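Local coordinates for protein tryptophan--tRNA ligase (Aeropyrum pernix, PDB 3A04) that catalyses the ATP-dependent attachment of L-tryptophan to its cognate tRNA, releasing AMP and diphosphate, at residues A[293-306]-A[324-338]. Residues are numbered along the deposited sequence; the frame is centred on the assembly and turned at random.
With SF4 (iron/sulfur cluster), chain B.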
loop_
_atom_site.group_PDB
_atom_site.type_symbol
_atom_site.label_atom_id
_atom_site.label_comp_id
_atom_site.label_asym_id
_atom_site.label_seq_id
_atom_site.Cartn_x
_atom_site.Cartn_y
_atom_site.Cartn_z
ATOM N N GLN A 293 -57.563 5.521 9.832
ATOM C CA GLN A 293 -56.640 4.636 10.546
ATOM C C GLN A 293 -57.412 3.672 11.446
ATOM O O GLN A 293 -57.118 2.479 11.464
ATOM C CB GLN A 293 -55.611 5.450 11.345
ATOM C CG GLN A 293 -54.691 4.629 12.323
ATOM C CD GLN A 293 -53.425 4.035 11.693
ATOM O OE1 GLN A 293 -53.132 4.254 10.511
ATOM N NE2 GLN A 293 -52.676 3.266 12.489
ATOM N N ARG A 294 -58.415 4.167 12.173
ATOM C CA ARG A 294 -59.183 3.263 13.053
ATOM C C ARG A 294 -59.887 2.108 12.378
ATOM O O ARG A 294 -59.870 0.990 12.900
ATOM C CB ARG A 294 -60.128 4.004 13.987
ATOM C CG ARG A 294 -59.668 3.894 15.421
ATOM C CD ARG A 294 -59.676 5.245 16.014
ATOM N NE ARG A 294 -58.795 5.352 17.170
ATOM C CZ ARG A 294 -58.448 6.522 17.710
ATOM N NH1 ARG A 294 -58.920 7.662 17.175
ATOM N NH2 ARG A 294 -57.649 6.561 18.784
ATOM N N ARG A 295 -60.470 2.359 11.201
ATOM C CA ARG A 295 -61.137 1.282 10.463
ATOM C C ARG A 295 -60.179 0.254 9.921
ATOM O O ARG A 295 -60.377 -0.938 10.144
ATOM C CB ARG A 295 -62.036 1.796 9.337
ATOM C CG ARG A 295 -61.781 1.067 8.015
ATOM C CD ARG A 295 -63.012 0.429 7.424
ATOM N NE ARG A 295 -62.722 -0.960 7.053
ATOM C CZ ARG A 295 -63.635 -1.854 6.670
ATOM N NH1 ARG A 295 -64.918 -1.509 6.592
ATOM N NH2 ARG A 295 -63.267 -3.101 6.367
ATOM N N LEU A 296 -59.141 0.704 9.223
ATOM C CA LEU A 296 -58.230 -0.217 8.506
ATOM C C LEU A 296 -56.971 -0.636 9.289
ATOM O O LEU A 296 -56.382 -1.718 9.020
ATOM C CB LEU A 296 -57.788 0.420 7.189
ATOM C CG LEU A 296 -58.439 -0.012 5.865
ATOM C CD1 LEU A 296 -58.392 1.173 4.900
ATOM C CD2 LEU A 296 -57.760 -1.279 5.267
ATOM N N GLY A 297 -56.570 0.229 10.231
ATOM C CA GLY A 297 -55.264 0.127 10.894
ATOM C C GLY A 297 -54.110 0.660 10.039
ATOM O O GLY A 297 -54.322 1.334 9.023
ATOM N N GLY A 298 -52.882 0.368 10.457
ATOM C CA GLY A 298 -51.737 0.877 9.744
ATOM C C GLY A 298 -50.917 -0.177 9.029
ATOM O O GLY A 298 -51.258 -1.389 9.008
ATOM N N VAL A 299 -49.813 0.284 8.439
ATOM C CA VAL A 299 -48.964 -0.596 7.687
ATOM C C VAL A 299 -47.520 -0.558 8.282
ATOM O O VAL A 299 -46.677 0.234 7.842
ATOM C CB VAL A 299 -49.039 -0.244 6.151
ATOM C CG1 VAL A 299 -48.192 -1.239 5.269
ATOM C CG2 VAL A 299 -50.559 -0.175 5.673
ATOM N N PRO A 300 -47.267 -1.395 9.316
ATOM C CA PRO A 300 -45.934 -1.420 9.976
ATOM C C PRO A 300 -44.774 -1.816 9.037
ATOM O O PRO A 300 -43.668 -1.304 9.191
ATOM C CB PRO A 300 -46.112 -2.468 11.111
ATOM C CG PRO A 300 -47.619 -2.418 11.457
ATOM C CD PRO A 300 -48.267 -2.216 10.056
ATOM N N GLU A 301 -45.047 -2.716 8.087
ATOM C CA GLU A 301 -44.087 -3.148 7.034
ATOM C C GLU A 301 -43.370 -1.977 6.320
ATOM O O GLU A 301 -42.230 -2.116 5.894
ATOM C CB GLU A 301 -44.787 -4.054 5.989
ATOM C CG GLU A 301 -45.164 -5.459 6.490
ATOM C CD GLU A 301 -46.415 -5.517 7.424
ATOM O OE1 GLU A 301 -47.158 -4.516 7.553
ATOM O OE2 GLU A 301 -46.669 -6.600 8.023
ATOM N N VAL A 302 -44.021 -0.816 6.225
ATOM C CA VAL A 302 -43.423 0.373 5.573
ATOM C C VAL A 302 -43.162 1.561 6.514
ATOM O O VAL A 302 -42.970 2.716 6.058
ATOM C CB VAL A 302 -44.269 0.809 4.320
ATOM C CG1 VAL A 302 -44.484 -0.408 3.420
ATOM C CG2 VAL A 302 -45.609 1.332 4.767
ATOM N N CYS A 303 -43.164 1.297 7.825
ATOM C CA CYS A 303 -43.188 2.393 8.796
ATOM C C CYS A 303 -41.808 2.452 9.437
ATOM O O CYS A 303 -41.315 1.451 9.997
ATOM C CB CYS A 303 -44.207 2.087 9.904
ATOM S SG CYS A 303 -44.150 3.321 11.135
ATOM N N SER A 304 -41.191 3.613 9.366
ATOM C CA SER A 304 -39.829 3.754 9.933
ATOM C C SER A 304 -39.871 3.868 11.489
ATOM O O SER A 304 -38.875 3.668 12.162
ATOM C CB SER A 304 -39.160 4.957 9.271
ATOM O OG SER A 304 -39.685 6.129 9.833
ATOM N N VAL A 305 -41.048 4.154 12.072
ATOM C CA VAL A 305 -41.174 4.159 13.548
ATOM C C VAL A 305 -41.162 2.727 14.055
ATOM O O VAL A 305 -40.403 2.362 14.983
ATOM C CB VAL A 305 -42.487 4.852 13.994
ATOM C CG1 VAL A 305 -42.659 4.697 15.567
ATOM C CG2 VAL A 305 -42.474 6.336 13.554
ATOM N N TYR A 306 -41.948 1.896 13.389
ATOM C CA TYR A 306 -42.016 0.499 13.715
ATOM C C TYR A 306 -40.640 -0.156 13.519
ATOM O O TYR A 306 -40.213 -0.979 14.334
ATOM C CB TYR A 306 -43.086 -0.228 12.857
ATOM C CG TYR A 306 -43.134 -1.707 13.174
ATOM C CD1 TYR A 306 -43.617 -2.160 14.424
ATOM C CD2 TYR A 306 -42.600 -2.663 12.288
ATOM C CE1 TYR A 306 -43.588 -3.572 14.766
ATOM C CE2 TYR A 306 -42.570 -4.062 12.623
ATOM C CZ TYR A 306 -43.077 -4.496 13.853
ATOM O OH TYR A 306 -43.083 -5.854 14.160
ATOM N N TYR A 324 -47.169 -4.083 16.671
ATOM C CA TYR A 324 -47.537 -4.527 15.331
ATOM C C TYR A 324 -49.051 -4.877 15.266
ATOM O O TYR A 324 -49.776 -4.426 14.370
ATOM C CB TYR A 324 -46.697 -5.758 14.961
ATOM C CG TYR A 324 -46.990 -6.310 13.598
ATOM C CD1 TYR A 324 -46.393 -5.745 12.472
ATOM C CD2 TYR A 324 -47.861 -7.402 13.421
ATOM C CE1 TYR A 324 -46.617 -6.228 11.196
ATOM C CE2 TYR A 324 -48.110 -7.913 12.127
ATOM C CZ TYR A 324 -47.486 -7.312 11.017
ATOM O OH TYR A 324 -47.707 -7.745 9.733
ATOM N N THR A 325 -49.468 -5.720 16.215
ATOM C CA THR A 325 -50.845 -6.208 16.359
ATOM C C THR A 325 -51.789 -5.007 16.470
ATOM O O THR A 325 -52.666 -4.827 15.626
ATOM C CB THR A 325 -50.902 -7.162 17.597
ATOM O OG1 THR A 325 -50.187 -8.378 17.290
ATOM C CG2 THR A 325 -52.342 -7.453 18.102
ATOM N N SER A 326 -51.561 -4.151 17.468
ATOM C CA SER A 326 -52.377 -2.954 17.682
ATOM C C SER A 326 -52.520 -2.059 16.466
ATOM O O SER A 326 -53.648 -1.673 16.102
ATOM C CB SER A 326 -51.924 -2.166 18.919
ATOM O OG SER A 326 -51.766 -3.062 20.009
ATOM N N CYS A 327 -51.393 -1.715 15.829
ATOM C CA CYS A 327 -51.439 -0.972 14.578
ATOM C C CYS A 327 -52.201 -1.737 13.475
ATOM O O CYS A 327 -52.933 -1.133 12.698
ATOM C CB CYS A 327 -50.025 -0.678 14.080
ATOM S SG CYS A 327 -50.007 0.068 12.460
ATOM N N ARG A 328 -51.996 -3.046 13.381
ATOM C CA ARG A 328 -52.684 -3.838 12.349
ATOM C C ARG A 328 -54.153 -4.150 12.700
ATOM O O ARG A 328 -54.895 -4.626 11.841
ATOM C CB ARG A 328 -51.957 -5.141 12.060
ATOM C CG ARG A 328 -50.697 -4.942 11.245
ATOM C CD ARG A 328 -50.439 -6.136 10.374
ATOM N NE ARG A 328 -51.492 -6.326 9.381
ATOM C CZ ARG A 328 -51.722 -7.467 8.733
ATOM N NH1 ARG A 328 -50.971 -8.546 8.965
ATOM N NH2 ARG A 328 -52.719 -7.520 7.847
ATOM N N LEU A 329 -54.549 -3.874 13.946
ATOM C CA LEU A 329 -55.939 -4.051 14.375
ATOM C C LEU A 329 -56.759 -2.762 14.413
ATOM O O LEU A 329 -57.939 -2.798 14.732
ATOM C CB LEU A 329 -55.988 -4.752 15.739
ATOM C CG LEU A 329 -56.361 -6.224 15.753
ATOM C CD1 LEU A 329 -55.916 -6.936 14.462
ATOM C CD2 LEU A 329 -55.837 -6.901 17.001
ATOM N N GLY A 330 -56.155 -1.628 14.083
ATOM C CA GLY A 330 -56.835 -0.337 14.248
ATOM C C GLY A 330 -56.836 0.279 15.651
ATOM O O GLY A 330 -57.544 1.280 15.910
ATOM N N LYS A 331 -56.027 -0.266 16.556
ATOM C CA LYS A 331 -56.062 0.165 17.978
ATOM C C LYS A 331 -55.120 1.322 18.366
ATOM O O LYS A 331 -55.103 1.748 19.524
ATOM C CB LYS A 331 -55.833 -1.044 18.925
ATOM C CG LYS A 331 -56.943 -2.096 18.967
ATOM C CD LYS A 331 -56.345 -3.519 19.107
ATOM C CE LYS A 331 -57.369 -4.554 19.658
ATOM N NZ LYS A 331 -57.523 -4.453 21.170
ATOM N N ILE A 332 -54.326 1.823 17.421
ATOM C CA ILE A 332 -53.337 2.807 17.765
ATOM C C ILE A 332 -53.124 3.779 16.615
ATOM O O ILE A 332 -53.088 3.369 15.461
ATOM C CB ILE A 332 -51.969 2.116 18.239
ATOM C CG1 ILE A 332 -51.027 3.135 18.896
ATOM C CG2 ILE A 332 -51.248 1.370 17.078
ATOM C CD1 ILE A 332 -49.720 2.507 19.365
ATOM N N LEU A 333 -52.990 5.057 16.949
ATOM C CA LEU A 333 -52.673 6.099 15.986
ATOM C C LEU A 333 -51.171 6.432 16.038
ATOM O O LEU A 333 -50.517 6.222 17.070
ATOM C CB LEU A 333 -53.505 7.355 16.279
ATOM C CG LEU A 333 -55.058 7.230 16.244
ATOM C CD1 LEU A 333 -55.707 8.624 16.334
ATOM C CD2 LEU A 333 -55.543 6.462 15.034
ATOM N N CYS A 334 -50.653 7.012 14.955
ATOM C CA CYS A 334 -49.225 7.296 14.811
ATOM C C CYS A 334 -48.677 8.286 15.834
ATOM O O CYS A 334 -47.526 8.191 16.255
ATOM C CB CYS A 334 -48.938 7.793 13.387
ATOM S SG CYS A 334 -49.183 6.465 12.141
ATOM N N GLY A 335 -49.498 9.256 16.229
ATOM C CA GLY A 335 -49.092 10.199 17.247
ATOM C C GLY A 335 -48.759 9.466 18.550
ATOM O O GLY A 335 -47.744 9.757 19.198
ATOM N N GLU A 336 -49.591 8.503 18.946
ATOM C CA GLU A 336 -49.315 7.854 20.235
ATOM C C GLU A 336 -48.191 6.831 20.082
ATOM O O GLU A 336 -47.409 6.624 21.006
ATOM C CB GLU A 336 -50.544 7.172 20.831
ATOM C CG GLU A 336 -51.374 6.384 19.878
ATOM C CD GLU A 336 -52.737 5.950 20.505
ATOM O OE1 GLU A 336 -52.700 5.270 21.607
ATOM O OE2 GLU A 336 -53.800 6.302 19.888
ATOM N N CYS A 337 -48.183 6.156 18.946
ATOM C CA CYS A 337 -47.116 5.250 18.609
ATOM C C CYS A 337 -45.724 5.909 18.621
ATOM O O CYS A 337 -44.780 5.330 19.154
ATOM C CB CYS A 337 -47.392 4.665 17.268
ATOM S SG CYS A 337 -46.495 3.124 16.970
ATOM N N LYS A 338 -45.634 7.117 18.046
ATOM C CA LYS A 338 -44.431 7.921 18.087
ATOM C C LYS A 338 -44.075 8.332 19.476
ATOM O O LYS A 338 -42.913 8.304 19.809
ATOM C CB LYS A 338 -44.560 9.198 17.232
ATOM C CG LYS A 338 -44.516 8.828 15.718
ATOM C CD LYS A 338 -44.801 10.050 14.813
ATOM C CE LYS A 338 -44.272 9.757 13.336
ATOM N NZ LYS A 338 -44.621 10.876 12.400
HETATM FE FE1 SF4 B . -47.085 3.031 14.773
HETATM FE FE2 SF4 B . -48.591 1.741 12.874
HETATM FE FE3 SF4 B . -48.340 4.477 12.835
HETATM FE FE4 SF4 B . -46.136 2.934 12.338
HETATM S S1 SF4 B . -48.155 3.027 11.071
HETATM S S2 SF4 B . -46.202 4.774 13.660
HETATM S S3 SF4 B . -46.451 1.148 13.634
HETATM S S4 SF4 B . -49.431 3.193 14.441
#
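The carbonyl oxygen of C327 takes the amide hydrogen of G298, N to O 2.7 Å, with the donor lying above the carbonyl plane. Beside it G297 CA and G330 CA stand 3.7 Å apart, where two helices end; a CB on G297 would clash with C327 O, and one on G330 with R294 O. Q293 reaches over to the loop after G330. Its CG lies anti to the backbone N (chi1 171°) and the chain bends at chi2, which brings NE2 to I332 O at 3.0 Å, with I332 O close to the plane of the Q293 amide, while Q293 CG rests 3.4 Å from L333 CD2, the two side chains running alongside in opposite directions. With an alanine in place of Q293, I332 O would probably lose this donor and a gap open beside L333. The two segments together supply all four ligands of a [4Fe-4S] cluster, one cysteine to each iron: C303 from 293-306 and C327, C334 and C337 from 324-338. C303 SG also caps the helix starting at S304, accepting from Y306 N at 3.5 Å. P300 packs CG against C327 SG and CB against Y324 CD1, 3.6 Å away. Near the start of 293-306, L333 lies over one face of the R294 guanidinium, CD1 3.5 Å from NH1.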